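Local coordinates for protein beta-glucosidase (Pseudoalteromonas sp., PDB 3F95) that probably hydrolyses beta-linked glucans as an exo-1,3/1,4-beta-glucanase, of which this chain is the extra C-terminal beta-sandwich domain, at residues N17-L22 against S70-E75. Numbering follows the deposited sequence. Where two conformers were deposited one is given.
Sequences NMTWQL and SLSYLE
Two bends in the M18 side chain, chi2 -60° and chi3 -65°, curl its thioether over the ring of Y73, alongside which the chain runs, pointing the same way. The outcome is a Met-aromatic contact in which the methyl does the centring: CE sits 3.9 Å from the centroid of the Y73 ring, only 7° off the ring normal, while SD lies obliquely, 3.4 Å from Y73 CD1. N17 ND2 reaches the edge of the same ring. On the sheet face that M18, W20, L71 and Y73 share, M18 CE also meets L71 CG at 4.1 Å, and L71 CD1 makes a CH-pi contact over the six-membered ring of W20, toward the rim of the indole, 4.1 Å from that ring's centroid. An alanine in place of Y73 would probably open a gap beside the M18 thioether and the N17 amide, leaving M18 less firmly fixed in its rotation.

The backbones beneath form an antiparallel ladder, with T19–S72 and Q21–S70 as hydrogen-bonded pairs alternating with M18–Y73 and W20–L71 as non-hydrogen-bonded ones. S72 N donates to T19 O at 2.8 Å, and T19 N to S72 O in return. Where the chain turns a corner, L74 N donates to N17 O at 2.8 Å and weakly to N17 OD1 at 3.2 Å. T19, Q21, S70 and S72 occupy the other face; there the Q21 NE2–S72 OG approach of 2.4 Å is doubtful, since both residues have alternate conformers. A water joins Q21 O to S70 OG.

Strand 67-73 lies between strands 18-24 and 149-158 within the antiparallel sheet of this galactose-binding-like beta-sandwich, and F10 and F61 pack on W20. Apolar groups thus pack together on one face of the strand pair, while the other is mostly polar.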
# COMPACT_ATOMS: atom_id res chain seq x y z
N ASN A 17 11.21 -8.33 -7.93
CA ASN A 17 9.94 -8.74 -8.50
C ASN A 17 8.78 -7.78 -8.22
O ASN A 17 7.65 -8.16 -8.41
CB ASN A 17 9.60 -10.17 -7.96
CG ASN A 17 8.40 -10.85 -8.66
OD1 ASN A 17 8.12 -10.63 -9.85
ND2 ASN A 17 7.70 -11.73 -7.91
N MET A 18 9.06 -6.54 -7.80
CA MET A 18 7.99 -5.59 -7.43
C MET A 18 7.94 -4.32 -8.27
O MET A 18 8.98 -3.81 -8.71
CB MET A 18 8.04 -5.20 -5.94
CG MET A 18 8.27 -6.30 -4.92
SD MET A 18 7.01 -7.55 -4.95
CE MET A 18 5.56 -6.65 -4.41
N THR A 19 6.73 -3.79 -8.45
CA THR A 19 6.52 -2.47 -9.06
C THR A 19 5.39 -1.77 -8.38
O THR A 19 4.50 -2.40 -7.83
CB THR A 19 5.78 -2.44 -10.45
OG1 THR A 19 5.34 -3.71 -10.90
CG2 THR A 19 6.37 -1.53 -11.42
N TRP A 20 5.37 -0.44 -8.53
CA TRP A 20 4.18 0.32 -8.26
C TRP A 20 3.32 0.26 -9.54
O TRP A 20 3.86 0.21 -10.68
CB TRP A 20 4.52 1.78 -7.97
CG TRP A 20 5.42 1.99 -6.79
CD1 TRP A 20 6.72 2.33 -6.80
CD2 TRP A 20 5.05 1.89 -5.40
NE1 TRP A 20 7.22 2.42 -5.51
CE2 TRP A 20 6.20 2.18 -4.63
CE3 TRP A 20 3.85 1.56 -4.75
CZ2 TRP A 20 6.20 2.16 -3.22
CZ3 TRP A 20 3.85 1.55 -3.34
CH2 TRP A 20 5.01 1.85 -2.60
N GLN A 21 2.01 0.23 -9.35
CA GLN A 21 1.07 0.25 -10.47
C GLN A 21 0.07 1.38 -10.26
O GLN A 21 -0.66 1.38 -9.27
CB GLN A 21 0.31 -1.08 -10.58
CG GLN A 21 1.13 -2.23 -11.11
CD GLN A 21 0.31 -3.41 -11.63
OE1 GLN A 21 -0.70 -3.25 -12.33
NE2 GLN A 21 0.79 -4.60 -11.33
N LEU A 22 -0.00 2.30 -11.22
CA LEU A 22 -0.93 3.43 -11.13
C LEU A 22 -2.00 3.24 -12.21
O LEU A 22 -1.69 3.32 -13.41
CB LEU A 22 -0.19 4.75 -11.35
CG LEU A 22 0.73 5.33 -10.24
CD1 LEU A 22 1.91 4.41 -9.93
CD2 LEU A 22 1.25 6.73 -10.62
N SER A 70 -1.36 0.20 -6.71
CA SER A 70 -0.93 -1.09 -6.16
C SER A 70 0.58 -1.16 -6.00
O SER A 70 1.34 -0.52 -6.76
CB SER A 70 -1.39 -2.24 -7.08
OG SER A 70 -2.81 -2.26 -7.19
N LEU A 71 1.02 -1.92 -5.00
CA LEU A 71 2.37 -2.41 -4.96
C LEU A 71 2.23 -3.88 -5.37
O LEU A 71 1.58 -4.67 -4.67
CB LEU A 71 2.94 -2.27 -3.54
CG LEU A 71 4.33 -2.87 -3.31
CD1 LEU A 71 5.38 -2.22 -4.19
CD2 LEU A 71 4.68 -2.73 -1.80
N SER A 72 2.82 -4.23 -6.51
CA SER A 72 2.43 -5.47 -7.18
C SER A 72 3.63 -6.32 -7.58
O SER A 72 4.73 -5.81 -7.78
CB SER A 72 1.52 -5.16 -8.38
OG SER A 72 2.26 -4.63 -9.45
N TYR A 73 3.39 -7.63 -7.67
CA TYR A 73 4.41 -8.58 -8.09
C TYR A 73 4.42 -8.61 -9.62
O TYR A 73 3.38 -8.57 -10.27
CB TYR A 73 4.06 -9.98 -7.55
CG TYR A 73 4.14 -10.11 -6.03
CD1 TYR A 73 5.33 -10.47 -5.41
CD2 TYR A 73 3.02 -9.90 -5.24
CE1 TYR A 73 5.40 -10.60 -4.02
CE2 TYR A 73 3.09 -10.04 -3.85
CZ TYR A 73 4.29 -10.38 -3.26
OH TYR A 73 4.36 -10.51 -1.87
N LEU A 74 5.60 -8.67 -10.21
CA LEU A 74 5.69 -8.66 -11.67
C LEU A 74 5.04 -9.90 -12.30
O LEU A 74 4.43 -9.83 -13.37
CB LEU A 74 7.12 -8.36 -12.13
CG LEU A 74 7.47 -6.86 -11.92
CD1 LEU A 74 8.91 -6.56 -12.20
CD2 LEU A 74 6.57 -5.96 -12.77
N GLU A 75 5.10 -11.03 -11.58
CA GLU A 75 4.29 -12.20 -11.93
C GLU A 75 3.64 -12.72 -10.66
O GLU A 75 4.24 -12.61 -9.60
CB GLU A 75 5.13 -13.28 -12.58
CG GLU A 75 6.28 -13.79 -11.73
CD GLU A 75 6.98 -14.98 -12.33
OE1 GLU A 75 7.37 -15.88 -11.56
OE2 GLU A 75 7.14 -15.03 -13.57
O HOH W 1 -3.27 -0.60 -9.45